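Local coordinates for PppA (Pseudomonas aeruginosa, PDB 6JKV), which is a manganese-binding member of the PP2C family that regulates type VI secretion and probably acts as a protein serine/threonine phosphatase, at residues P90-V93 with G94-T98; Q102-E105 with R106-E110; L201-L204 with P205-F209; D50-A54 with G55-V59; G112-V116 with S117-S121. All blocks are in the same frame, centred on the assembly; numbering follows the deposited sequence.

In the fold
Along the chain the order is contact 4, contact 1, contact 2, contact 5 and contact 3. Contacts 1 and 2 are stretches of helix 89-114, with centres about 18 Å apart, and contact 5 is the exit from that helix into strand 120-129. Contact 4 turns the hairpin of strands 46-51 and 56-63, and it touches contact 1 where Tyr92 and Leu96 pack on Leu56. Contact 2 touches contact 5 through Val107 and Met119. Contact 3 links the two sheets far from contact 5, with centres about 38 Å apart. Together they sample one helical layer and both sheets of the PP2C alpha-beta-beta-alpha sandwich; contact 5 lies nearest to the manganese ions.

Contact 1: residues P90-V93 with G94-T98; sequences PAYV and GALRT
The Tyr92 ring carries the CD1 methyl of Leu96 over one face, offset toward the rim. The closest ring atom is Tyr92 CD2, 4.2 Å from Leu96 CD1. The other flat group is the Arg97 guanidinium. Val93 CG1 sits at its edge, near its plane, 4.3 Å from Arg97 NE. Tyr92 CG is turned anti to its own N (chi1 -169°), which places one face of the ring beside the Leu96 methyl. Leu96 takes the other common setting (chi1 -65°), with CG beside its N. This brings Leu96 CG back over the preceding turn, 3.3 Å from Tyr92 O. Its CD1 also comes within 3.9 Å of Val93 CA. The backbone is regular: Gly94 N, Ala95 N, Leu96 N and Arg97 N each bond to the carbonyl four residues earlier. Gly94 O is gripped twice by Thr98, by N at 3.1 Å and by OG1 at 3.2 Å, from opposite faces of the carbonyl plane. Beyond the segments, Arg129 makes a cation-pi contact with Tyr92, and Arg97 NH2 forms a salt bridge with Glu198. Val93 and Leu96 rest on Leu136, and Leu96 also meets Leu125. The pattern is that of an amphipathic helix lying on a sheet, as in one helical layer of the alpha-beta-beta-alpha sandwich of PP2C phosphatases.

Contact 2: residues Q102-E105 with R106-E110; sequences QVNE and RVRQE
Gln102, Val103, Asn104 and Glu105 give their carbonyls to Arg106, Val107, Arg108 and Gln109 in turn. These four N-H to O bonds, 2.9 Å from Val107 N to Val103 O and 3.0 Å from Arg108 N to Asn104 O, are the regular i to i+4 bonds of an alpha helix. Asn104 and Arg108 then run side by side and point the same way. Their amide and guanidinium planes are nearly parallel (6°) but do not stack; the touch is Asn104 ND2 to Arg108 CG, 4.1 Å. Both polar ends have partners beyond the helix: Asn104 in Gly189 and His191, Arg108 in a salt bridge to Glu192. This side of helix 89-114 is tied to the loop at Gly189 to Glu192. Another is apolar, with Val103 CG1 4.3 Å from Val107 CG2, and it packs on helix 69-82 through Ile76 and Val72, a helix-to-helix contact within the layer covering the sheet. Arg106 bends at its second torsion, which swings its guanidinium forward along the helix. Its NH1 donates to Gln109 OE1 at 2.9 Å in a bent bond (133°), tilted from the guanidinium plane. The salt bridge from Arg106 NH1 to Glu110 OE1, 3.0 Å, is straighter (160°), in that plane and on the anti side of OE1.

Contact 3: residues L201-L204 with P205-F209; sequences LHVL and PGDSF
Asp207 reaches back across the turn to Leu204, and each of its side-chain atoms meets something there. CB lies 3.2 Å from Leu204 O. CG is equally near that oxygen, and OD1 passes 3.7 Å from Leu204 CB. OD2 makes the bonds. It accepts the Leu204 N-H at 2.8 Å from Leu204 N, almost straight at 178°, but from above the carboxylate plane. With CG beside the backbone N (chi1 -77°), the carboxylate folds back over the turn. A water also donates to OD2, and Arg147 NH2 adds a salt bridge. Three donors on OD2 would be expected to keep the carboxylate ionised. Asp207 N in turn bonds to Leu204 O at 3.0 Å, closing a type II beta turn with Gly206 at positive phi (99°). Next to the turn, Val203 CG1 comes to the edge of the Phe209 ring, 4.1 Å from Phe209 CE2. Leu201 CD1 approaches the same ring obliquely, 4.0 Å from Phe209 CE1. Leu201 and Phe209 both touch Leu126 of strand 120-129. The turn thus carries the chain from strand 197-202, outermost in one antiparallel sheet, into strand 208-212 of the other, and Leu201 and Phe209 pack between the two sheets.

Contact 4: residues D50-A54 with G55-V59; sequences DAPEA and GLWVV
Trp57 is turned so that its indole meets Asp50 with an edge and Pro52 at about a right angle. Asp50 OD1 lies in the ring plane, 3.2 Å from Trp57 CD1, and the carboxylate is tilted 36° from the indole. That oxygen is also hydrogen-bonded to Ser31 OG. Pro52 spans both rings, its CA 3.7 Å from Trp57 CZ2 and its CB 3.7 Å from Trp57 NE1. The setting of Trp57, with CG beside its N (chi1 -55°), folds the ring back toward the turn, and the main-chain carbon of Gly55 lies over one face. Asp50 and Trp57 are an antiparallel non-hydrogen-bonded pair; Ala51 and Leu56 are the hydrogen-bonded pair next to it. Ala51 is opposed by two residues, Gly55 and Leu56: a G1 beta bulge at the end of the hairpin of strands 46-51 and 56-63. Gly55 has the positive phi (57°) usual there. Ala51 O accepts twice, from Leu56 N at 2.9 Å and Ala54 N at 3.0 Å, on opposite faces of its plane. Ala51 N answers with a 2.9 Å bond to Leu56 O. The side chains of Ala51 and Leu56 leave the sheet on the face away from Trp57. Their CB atoms are 4.3 Å apart, and Ala54 CB adds a contact of 4.4 Å to Leu56 CB. Leu56 goes on to meet Tyr92 and Leu96 of helix 89-114. On the indole side, Leu257 and Val259 of the other sheet pack against Trp57.

Contact 5: residues G112-V116 with S117-S121; sequences GLRGV and SVMGS
Met119 and Arg114 make the tight part of this contact. The Met119 CE methyl sits over one face of the Arg114 guanidinium, offset toward its rim, 3.4 Å from Arg114 NH1 and 3.7 Å from Arg114 CZ. The two side chains cross at about a right angle. Met119 is extended through its first two torsions and bends only at the third (chi3 -67°), which turns the methyl onto the guanidinium. Three outside partners steady that group: Glu110 by a salt bridge to NE, Ala67 O by a hydrogen bond from NH1, and Phe71 by a cation-pi contact. Val116 closes the inner side, its CG2 3.8 Å from Met119 CB and 3.5 Å from Val118 O. Here helix 89-114 ends and the chain passes into strand 120-129. Gly115 leaves helical angles with positive phi (78°); glycine with positive phi is common at this position. No hydrogen bond spans the two segments, so side-chain packing carries the contact. The outer arc is looser. Gly115, Ser117 and Val118 are exposed, and the CB of Ser117 points away from residues 112-116. Val118 also points away from 112-116 and touches Met63 of strand 56-63; its side chain is about 9 Å from a manganese ion. Met119 is buried instead, between Val72 of helix 69-82 and Val107, Glu110 and Ala111 of helix 89-114.

Contact 1: residues P90-V93 with G94-T98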
loop_
_atom_site.group_PDB
_atom_site.type_symbol
_atom_site.label_atom_id
_atom_site.label_comp_id
_atom_site.label_asym_id
_atom_site.label_seq_id
_atom_site.Cartn_x
_atom_site.Cartn_y
_atom_site.Cartn_z
ATOM N N PRO A 90 8.590 -14.042 10.303
ATOM C CA PRO A 90 9.538 -14.212 9.196
ATOM C C PRO A 90 9.103 -15.259 8.162
ATOM O O PRO A 90 9.321 -15.037 6.989
ATOM C CB PRO A 90 10.848 -14.633 9.874
ATOM C CG PRO A 90 10.712 -14.104 11.286
ATOM C CD PRO A 90 9.235 -14.226 11.614
ATOM N N ALA A 91 8.511 -16.367 8.604
ATOM C CA ALA A 91 8.009 -17.418 7.689
ATOM C C ALA A 91 6.839 -16.858 6.881
ATOM O O ALA A 91 6.790 -17.104 5.666
ATOM C CB ALA A 91 7.612 -18.663 8.443
ATOM N N TYR A 92 5.937 -16.132 7.544
ATOM C CA TYR A 92 4.782 -15.469 6.895
ATOM C C TYR A 92 5.300 -14.531 5.803
ATOM O O TYR A 92 4.816 -14.606 4.670
ATOM C CB TYR A 92 3.914 -14.748 7.928
ATOM C CG TYR A 92 2.585 -14.274 7.399
ATOM C CD1 TYR A 92 1.803 -15.076 6.577
ATOM C CD2 TYR A 92 2.083 -13.036 7.754
ATOM C CE1 TYR A 92 0.573 -14.649 6.104
ATOM C CE2 TYR A 92 0.858 -12.591 7.284
ATOM C CZ TYR A 92 0.098 -13.402 6.465
ATOM O OH TYR A 92 -1.112 -12.968 6.021
ATOM N N VAL A 93 6.308 -13.720 6.132
ATOM C CA VAL A 93 6.894 -12.722 5.191
ATOM C C VAL A 93 7.503 -13.455 3.994
ATOM O O VAL A 93 7.292 -12.979 2.861
ATOM C CB VAL A 93 7.915 -11.812 5.897
ATOM C CG1 VAL A 93 8.780 -11.055 4.906
ATOM C CG2 VAL A 93 7.214 -10.859 6.850
ATOM N N GLY A 94 8.216 -14.564 4.230
ATOM C CA GLY A 94 8.724 -15.428 3.149
ATOM C C GLY A 94 7.608 -15.888 2.223
ATOM O O GLY A 94 7.791 -15.829 0.988
ATOM N N ALA A 95 6.475 -16.308 2.794
ATOM C CA ALA A 95 5.306 -16.799 2.028
ATOM C C ALA A 95 4.696 -15.646 1.225
ATOM O O ALA A 95 4.296 -15.890 0.073
ATOM C CB ALA A 95 4.285 -17.432 2.946
ATOM N N LEU A 96 4.634 -14.439 1.807
ATOM C CA LEU A 96 4.111 -13.240 1.105
ATOM C C LEU A 96 4.992 -12.937 -0.108
ATOM O O LEU A 96 4.431 -12.690 -1.199
ATOM C CB LEU A 96 4.064 -12.044 2.056
ATOM C CG LEU A 96 3.100 -12.166 3.235
ATOM C CD1 LEU A 96 3.428 -11.128 4.289
ATOM C CD2 LEU A 96 1.655 -12.021 2.783
ATOM N N ARG A 97 6.312 -12.955 0.085
ATOM C CA ARG A 97 7.297 -12.714 -1.002
ATOM C C ARG A 97 7.054 -13.699 -2.148
ATOM O O ARG A 97 7.037 -13.258 -3.321
ATOM C CB ARG A 97 8.736 -12.858 -0.502
ATOM C CG ARG A 97 9.220 -11.671 0.313
ATOM C CD ARG A 97 10.623 -11.903 0.820
ATOM N NE ARG A 97 11.247 -10.709 1.373
ATOM C CZ ARG A 97 11.931 -9.807 0.673
ATOM N NH1 ARG A 97 12.070 -9.931 -0.641
ATOM N NH2 ARG A 97 12.487 -8.780 1.295
ATOM N N THR A 98 6.868 -14.979 -1.825
ATOM C CA THR A 98 6.701 -16.050 -2.836
ATOM C C THR A 98 5.393 -15.819 -3.590
ATOM O O THR A 98 5.390 -15.960 -4.836
ATOM C CB THR A 98 6.733 -17.449 -2.212
ATOM O OG1 THR A 98 8.021 -17.655 -1.636
ATOM C CG2 THR A 98 6.469 -18.532 -3.235
#

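Contact 2: residues Q102-E105 with R106-E110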
loop_
_atom_site.group_PDB
_atom_site.type_symbol
_atom_site.label_atom_id
_atom_site.label_comp_id
_atom_site.label_asym_id
_atom_site.label_seq_id
_atom_site.Cartn_x
_atom_site.Cartn_y
_atom_site.Cartn_z
ATOM N N GLN A 102 4.890 -15.108 -7.667
ATOM C CA GLN A 102 3.943 -15.885 -8.508
ATOM C C GLN A 102 2.980 -14.930 -9.221
ATOM O O GLN A 102 2.703 -15.155 -10.418
ATOM C CB GLN A 102 3.142 -16.888 -7.679
ATOM C CG GLN A 102 3.983 -17.943 -6.977
ATOM C CD GLN A 102 3.217 -18.656 -5.884
ATOM O OE1 GLN A 102 2.127 -18.245 -5.474
ATOM N NE2 GLN A 102 3.800 -19.736 -5.380
ATOM N N VAL A 103 2.489 -13.909 -8.514
ATOM C CA VAL A 103 1.590 -12.885 -9.115
ATOM C C VAL A 103 2.345 -12.171 -10.238
ATOM O O VAL A 103 1.764 -11.982 -11.332
ATOM C CB VAL A 103 1.069 -11.893 -8.064
ATOM C CG1 VAL A 103 0.415 -10.696 -8.728
ATOM C CG2 VAL A 103 0.098 -12.558 -7.103
ATOM N N ASN A 104 3.594 -11.784 -9.971
ATOM C CA ASN A 104 4.447 -11.058 -10.947
ATOM C C ASN A 104 4.570 -11.882 -12.230
ATOM O O ASN A 104 4.399 -11.315 -13.331
ATOM C CB ASN A 104 5.827 -10.751 -10.368
ATOM C CG ASN A 104 6.666 -9.895 -11.291
ATOM O OD1 ASN A 104 6.413 -8.701 -11.429
ATOM N ND2 ASN A 104 7.659 -10.495 -11.929
ATOM N N GLU A 105 4.859 -13.175 -12.086
ATOM C CA GLU A 105 5.078 -14.074 -13.247
ATOM C C GLU A 105 3.778 -14.245 -14.052
ATOM O O GLU A 105 3.832 -14.193 -15.304
ATOM C CB GLU A 105 5.613 -15.420 -12.773
ATOM C CG GLU A 105 6.043 -16.314 -13.918
ATOM C CD GLU A 105 5.910 -17.779 -13.566
ATOM O OE1 GLU A 105 4.760 -18.239 -13.458
ATOM O OE2 GLU A 105 6.947 -18.441 -13.353
ATOM N N ARG A 106 2.652 -14.459 -13.366
ATOM C CA ARG A 106 1.327 -14.617 -14.018
ATOM C C ARG A 106 0.991 -13.348 -14.816
ATOM O O ARG A 106 0.512 -13.467 -15.967
ATOM C CB ARG A 106 0.251 -14.922 -12.977
ATOM C CG ARG A 106 -1.175 -14.674 -13.449
ATOM C CD ARG A 106 -1.779 -15.891 -14.113
ATOM N NE ARG A 106 -3.139 -15.619 -14.550
ATOM C CZ ARG A 106 -3.501 -15.297 -15.789
ATOM N NH1 ARG A 106 -2.610 -15.212 -16.763
ATOM N NH2 ARG A 106 -4.774 -15.077 -16.061
ATOM N N VAL A 107 1.218 -12.173 -14.222
ATOM C CA VAL A 107 0.883 -10.870 -14.858
ATOM C C VAL A 107 1.783 -10.689 -16.082
ATOM O O VAL A 107 1.276 -10.261 -17.140
ATOM C CB VAL A 107 0.988 -9.702 -13.860
ATOM C CG1 VAL A 107 1.027 -8.356 -14.566
ATOM C CG2 VAL A 107 -0.161 -9.746 -12.869
ATOM N N ARG A 108 3.067 -11.021 -15.953
ATOM C CA ARG A 108 4.020 -10.937 -17.088
ATOM C C ARG A 108 3.525 -11.796 -18.253
ATOM O O ARG A 108 3.473 -11.288 -19.381
ATOM C CB ARG A 108 5.415 -11.390 -16.659
ATOM C CG ARG A 108 6.117 -10.407 -15.736
ATOM C CD ARG A 108 6.492 -9.112 -16.418
ATOM N NE ARG A 108 7.685 -9.264 -17.240
ATOM C CZ ARG A 108 8.308 -8.268 -17.858
ATOM N NH1 ARG A 108 7.852 -7.031 -17.751
ATOM N NH2 ARG A 108 9.387 -8.510 -18.583
ATOM N N GLN A 109 3.170 -13.048 -17.969
ATOM C CA GLN A 109 2.635 -14.009 -18.968
ATOM C C GLN A 109 1.402 -13.402 -19.655
ATOM O O GLN A 109 1.359 -13.398 -20.905
ATOM C CB GLN A 109 2.317 -15.343 -18.291
ATOM C CG GLN A 109 1.448 -16.281 -19.124
ATOM C CD GLN A 109 0.595 -17.182 -18.265
ATOM O OE1 GLN A 109 -0.185 -16.710 -17.445
ATOM N NE2 GLN A 109 0.726 -18.488 -18.454
ATOM N N GLU A 110 0.439 -12.897 -18.871
ATOM C CA GLU A 110 -0.853 -12.392 -19.403
ATOM C C GLU A 110 -0.608 -11.151 -20.270
ATOM O O GLU A 110 -1.207 -11.058 -21.361
ATOM C CB GLU A 110 -1.835 -12.094 -18.265
ATOM C CG GLU A 110 -3.199 -11.628 -18.749
ATOM C CD GLU A 110 -4.020 -12.697 -19.449
ATOM O OE1 GLU A 110 -3.746 -13.886 -19.235
ATOM O OE2 GLU A 110 -4.922 -12.330 -20.229
#

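Contact 3: residues L201-L204 with P205-F209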
loop_
_atom_site.group_PDB
_atom_site.type_symbol
_atom_site.label_atom_id
_atom_site.label_comp_id
_atom_site.label_asym_id
_atom_site.label_seq_id
_atom_site.Cartn_x
_atom_site.Cartn_y
_atom_site.Cartn_z
ATOM N N LEU A 201 9.822 -3.465 11.643
ATOM C CA LEU A 201 9.293 -2.477 12.614
ATOM C C LEU A 201 9.117 -3.162 13.962
ATOM O O LEU A 201 8.609 -4.286 14.002
ATOM C CB LEU A 201 7.957 -1.924 12.113
ATOM C CG LEU A 201 7.992 -1.150 10.794
ATOM C CD1 LEU A 201 6.584 -0.992 10.237
ATOM C CD2 LEU A 201 8.644 0.211 10.978
ATOM N N HIS A 202 9.554 -2.493 15.022
ATOM C CA HIS A 202 9.167 -2.805 16.412
ATOM C C HIS A 202 7.903 -2.006 16.731
ATOM O O HIS A 202 7.933 -0.779 16.619
ATOM C CB HIS A 202 10.331 -2.516 17.356
ATOM C CG HIS A 202 9.936 -2.483 18.791
ATOM N ND1 HIS A 202 9.631 -3.627 19.516
ATOM C CD2 HIS A 202 9.771 -1.446 19.634
ATOM C CE1 HIS A 202 9.302 -3.290 20.745
ATOM N NE2 HIS A 202 9.393 -1.965 20.847
ATOM N N VAL A 203 6.825 -2.699 17.072
ATOM C CA VAL A 203 5.497 -2.073 17.321
ATOM C C VAL A 203 5.354 -1.827 18.821
ATOM O O VAL A 203 5.642 -2.746 19.611
ATOM C CB VAL A 203 4.340 -2.938 16.797
ATOM C CG1 VAL A 203 3.042 -2.148 16.802
ATOM C CG2 VAL A 203 4.644 -3.494 15.414
ATOM N N LEU A 204 4.941 -0.615 19.182
ATOM C CA LEU A 204 4.564 -0.263 20.569
ATOM C C LEU A 204 3.059 -0.058 20.644
ATOM O O LEU A 204 2.445 0.406 19.680
ATOM C CB LEU A 204 5.297 1.013 20.992
ATOM C CG LEU A 204 6.783 0.848 21.290
ATOM C CD1 LEU A 204 7.407 2.194 21.615
ATOM C CD2 LEU A 204 6.999 -0.149 22.421
ATOM N N PRO A 205 2.432 -0.363 21.803
ATOM C CA PRO A 205 1.037 0.003 22.023
ATOM C C PRO A 205 0.875 1.508 21.779
ATOM O O PRO A 205 1.691 2.272 22.261
ATOM C CB PRO A 205 0.773 -0.382 23.486
ATOM C CG PRO A 205 1.808 -1.453 23.774
ATOM C CD PRO A 205 3.025 -1.036 22.972
ATOM N N GLY A 206 -0.140 1.879 21.001
ATOM C CA GLY A 206 -0.435 3.280 20.672
ATOM C C GLY A 206 0.101 3.677 19.313
ATOM O O GLY A 206 -0.238 4.798 18.868
ATOM N N ASP A 207 0.917 2.823 18.683
ATOM C CA ASP A 207 1.429 3.059 17.311
ATOM C C ASP A 207 0.255 3.043 16.340
ATOM O O ASP A 207 -0.679 2.260 16.561
ATOM C CB ASP A 207 2.447 2.005 16.875
ATOM C CG ASP A 207 3.822 2.197 17.484
ATOM O OD1 ASP A 207 4.007 3.181 18.230
ATOM O OD2 ASP A 207 4.700 1.347 17.213
ATOM N N SER A 208 0.324 3.893 15.317
ATOM C CA SER A 208 -0.618 3.935 14.176
ATOM C C SER A 208 0.175 3.759 12.884
ATOM O O SER A 208 1.367 4.126 12.857
ATOM C CB SER A 208 -1.389 5.225 14.130
ATOM O OG SER A 208 -2.599 5.110 14.850
ATOM N N PHE A 209 -0.492 3.245 11.860
ATOM C CA PHE A 209 0.101 3.001 10.529
ATOM C C PHE A 209 -0.895 3.431 9.467
ATOM O O PHE A 209 -2.100 3.212 9.640
ATOM C CB PHE A 209 0.474 1.530 10.357
ATOM C CG PHE A 209 1.407 1.021 11.417
ATOM C CD1 PHE A 209 2.769 1.214 11.308
ATOM C CD2 PHE A 209 0.915 0.352 12.524
ATOM C CE1 PHE A 209 3.630 0.738 12.283
ATOM C CE2 PHE A 209 1.778 -0.131 13.496
ATOM C CZ PHE A 209 3.130 0.064 13.373
HETATM O O HOH W 1 6.333 0.117 14.927
#

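Contact 4: residues D50-A54 with G55-V59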
loop_
_atom_site.group_PDB
_atom_site.type_symbol
_atom_site.label_atom_id
_atom_site.label_comp_id
_atom_site.label_asym_id
_atom_site.label_seq_id
_atom_site.Cartn_x
_atom_site.Cartn_y
_atom_site.Cartn_z
ATOM N N ASP A 50 -7.888 -5.736 3.904
ATOM C CA ASP A 50 -7.934 -5.439 5.352
ATOM C C ASP A 50 -8.176 -6.758 6.090
ATOM O O ASP A 50 -9.339 -7.079 6.353
ATOM C CB ASP A 50 -8.998 -4.376 5.628
ATOM C CG ASP A 50 -9.068 -3.960 7.083
ATOM O OD1 ASP A 50 -8.019 -4.020 7.763
ATOM O OD2 ASP A 50 -10.172 -3.589 7.540
ATOM N N ALA A 51 -7.112 -7.509 6.384
ATOM C CA ALA A 51 -7.211 -8.847 7.007
ATOM C C ALA A 51 -6.473 -8.833 8.342
ATOM O O ALA A 51 -5.451 -9.504 8.506
ATOM C CB ALA A 51 -6.685 -9.918 6.075
ATOM N N PRO A 52 -6.984 -8.102 9.358
ATOM C CA PRO A 52 -6.355 -8.127 10.679
ATOM C C PRO A 52 -6.451 -9.516 11.324
ATOM O O PRO A 52 -5.664 -9.789 12.190
ATOM C CB PRO A 52 -7.148 -7.084 11.481
ATOM C CG PRO A 52 -8.498 -7.037 10.797
ATOM C CD PRO A 52 -8.204 -7.275 9.333
ATOM N N GLU A 53 -7.386 -10.353 10.864
ATOM C CA GLU A 53 -7.521 -11.762 11.320
ATOM C C GLU A 53 -6.300 -12.583 10.885
ATOM O O GLU A 53 -6.112 -13.677 11.453
ATOM C CB GLU A 53 -8.821 -12.399 10.815
ATOM C CG GLU A 53 -8.869 -12.658 9.315
ATOM C CD GLU A 53 -9.312 -11.478 8.463
ATOM O OE1 GLU A 53 -9.382 -10.336 8.981
ATOM O OE2 GLU A 53 -9.581 -11.704 7.270
ATOM N N ALA A 54 -5.520 -12.103 9.909
ATOM C CA ALA A 54 -4.265 -12.740 9.448
ATOM C C ALA A 54 -3.062 -11.837 9.738
ATOM O O ALA A 54 -1.937 -12.176 9.285
ATOM C CB ALA A 54 -4.352 -13.061 7.969
ATOM N N GLY A 55 -3.283 -10.734 10.456
ATOM C CA GLY A 55 -2.260 -9.699 10.693
ATOM C C GLY A 55 -1.722 -9.137 9.390
ATOM O O GLY A 55 -0.524 -8.911 9.317
ATOM N N LEU A 56 -2.585 -8.924 8.397
ATOM C CA LEU A 56 -2.171 -8.530 7.028
ATOM C C LEU A 56 -2.988 -7.333 6.565
ATOM O O LEU A 56 -4.228 -7.360 6.696
ATOM C CB LEU A 56 -2.369 -9.691 6.054
ATOM C CG LEU A 56 -1.778 -9.457 4.663
ATOM C CD1 LEU A 56 -0.285 -9.193 4.745
ATOM C CD2 LEU A 56 -2.048 -10.655 3.766
ATOM N N TRP A 57 -2.300 -6.328 6.033
ATOM C CA TRP A 57 -2.930 -5.116 5.456
ATOM C C TRP A 57 -2.192 -4.756 4.175
ATOM O O TRP A 57 -0.960 -4.686 4.203
ATOM C CB TRP A 57 -2.925 -3.977 6.471
ATOM C CG TRP A 57 -3.565 -4.390 7.757
ATOM C CD1 TRP A 57 -4.893 -4.358 8.057
ATOM C CD2 TRP A 57 -2.903 -4.932 8.910
ATOM N NE1 TRP A 57 -5.103 -4.833 9.323
ATOM C CE2 TRP A 57 -3.897 -5.181 9.874
ATOM C CE3 TRP A 57 -1.573 -5.214 9.222
ATOM C CZ2 TRP A 57 -3.597 -5.697 11.134
ATOM C CZ3 TRP A 57 -1.277 -5.725 10.468
ATOM C CH2 TRP A 57 -2.276 -5.969 11.405
ATOM N N VAL A 58 -2.938 -4.561 3.097
ATOM C CA VAL A 58 -2.362 -4.403 1.741
ATOM C C VAL A 58 -3.069 -3.235 1.064
ATOM O O VAL A 58 -4.297 -3.127 1.192
ATOM C CB VAL A 58 -2.490 -5.701 0.921
ATOM C CG1 VAL A 58 -1.986 -5.508 -0.500
ATOM C CG2 VAL A 58 -1.773 -6.868 1.592
ATOM N N VAL A 59 -2.297 -2.402 0.374
ATOM C CA VAL A 59 -2.811 -1.448 -0.640
ATOM C C VAL A 59 -2.022 -1.662 -1.935
ATOM O O VAL A 59 -0.790 -1.751 -1.870
ATOM C CB VAL A 59 -2.720 -0.002 -0.142
ATOM C CG1 VAL A 59 -3.059 0.986 -1.250
ATOM C CG2 VAL A 59 -3.604 0.222 1.077
#

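Contact 5: residues G112-V116 with S117-S121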
loop_
_atom_site.group_PDB
_atom_site.type_symbol
_atom_site.label_atom_id
_atom_site.label_comp_id
_atom_site.label_asym_id
_atom_site.label_seq_id
_atom_site.Cartn_x
_atom_site.Cartn_y
_atom_site.Cartn_z
ATOM N N GLY A 112 2.192 -10.202 -21.820
ATOM C CA GLY A 112 2.864 -10.688 -23.032
ATOM C C GLY A 112 1.858 -11.244 -24.023
ATOM O O GLY A 112 1.908 -10.850 -25.205
ATOM N N LEU A 113 0.946 -12.096 -23.547
ATOM C CA LEU A 113 -0.097 -12.728 -24.393
ATOM C C LEU A 113 -0.948 -11.642 -25.061
ATOM O O LEU A 113 -1.139 -11.709 -26.287
ATOM C CB LEU A 113 -0.969 -13.660 -23.550
ATOM C CG LEU A 113 -2.239 -14.163 -24.241
ATOM C CD1 LEU A 113 -1.905 -14.984 -25.486
ATOM C CD2 LEU A 113 -3.098 -14.971 -23.282
ATOM N N ARG A 114 -1.460 -10.687 -24.283
ATOM C CA ARG A 114 -2.391 -9.660 -24.812
ATOM C C ARG A 114 -1.635 -8.670 -25.710
ATOM O O ARG A 114 -2.267 -8.078 -26.601
ATOM C CB ARG A 114 -3.120 -8.953 -23.668
ATOM C CG ARG A 114 -4.025 -9.863 -22.850
ATOM C CD ARG A 114 -4.955 -9.048 -21.976
ATOM N NE ARG A 114 -5.414 -9.766 -20.795
ATOM C CZ ARG A 114 -6.058 -9.209 -19.770
ATOM N NH1 ARG A 114 -6.318 -7.910 -19.767
ATOM N NH2 ARG A 114 -6.424 -9.953 -18.738
ATOM N N GLY A 115 -0.329 -8.508 -25.501
ATOM C CA GLY A 115 0.497 -7.557 -26.266
ATOM C C GLY A 115 0.313 -6.126 -25.794
ATOM O O GLY A 115 0.648 -5.218 -26.563
ATOM N N VAL A 116 -0.193 -5.921 -24.577
ATOM C CA VAL A 116 -0.446 -4.558 -24.030
ATOM C C VAL A 116 0.884 -3.989 -23.531
ATOM O O VAL A 116 1.765 -4.772 -23.121
ATOM C CB VAL A 116 -1.508 -4.550 -22.913
ATOM C CG1 VAL A 116 -2.754 -5.322 -23.314
ATOM C CG2 VAL A 116 -0.944 -5.062 -21.597
ATOM N N SER A 117 0.995 -2.662 -23.531
ATOM C CA SER A 117 2.184 -1.930 -23.033
ATOM C C SER A 117 2.132 -1.790 -21.511
ATOM O O SER A 117 3.192 -1.915 -20.884
ATOM C CB SER A 117 2.300 -0.592 -23.705
ATOM O OG SER A 117 2.598 -0.748 -25.085
ATOM N N VAL A 118 0.948 -1.565 -20.939
ATOM C CA VAL A 118 0.799 -1.291 -19.476
ATOM C C VAL A 118 -0.108 -2.348 -18.849
ATOM O O VAL A 118 -1.288 -2.437 -19.245
ATOM C CB VAL A 118 0.260 0.125 -19.205
ATOM C CG1 VAL A 118 0.376 0.475 -17.729
ATOM C CG2 VAL A 118 0.967 1.166 -20.055
ATOM N N MET A 119 0.433 -3.104 -17.896
ATOM C CA MET A 119 -0.351 -4.038 -17.056
ATOM C C MET A 119 0.461 -4.332 -15.794
ATOM O O MET A 119 1.411 -5.129 -15.843
ATOM C CB MET A 119 -0.675 -5.331 -17.805
ATOM C CG MET A 119 -1.507 -6.316 -16.986
ATOM S SD MET A 119 -1.967 -7.812 -17.892
ATOM C CE MET A 119 -3.087 -7.159 -19.126
ATOM N N GLY A 120 0.122 -3.665 -14.701
ATOM C CA GLY A 120 0.837 -3.871 -13.441
ATOM C C GLY A 120 0.128 -3.228 -12.278
ATOM O O GLY A 120 -0.991 -2.705 -12.438
ATOM N N SER A 121 0.776 -3.265 -11.127
ATOM C CA SER A 121 0.255 -2.641 -9.898
ATOM C C SER A 121 1.393 -2.483 -8.905
ATOM O O SER A 121 2.234 -3.384 -8.791
ATOM C CB SER A 121 -0.884 -3.432 -9.307
ATOM O OG SER A 121 -1.247 -2.920 -8.031
#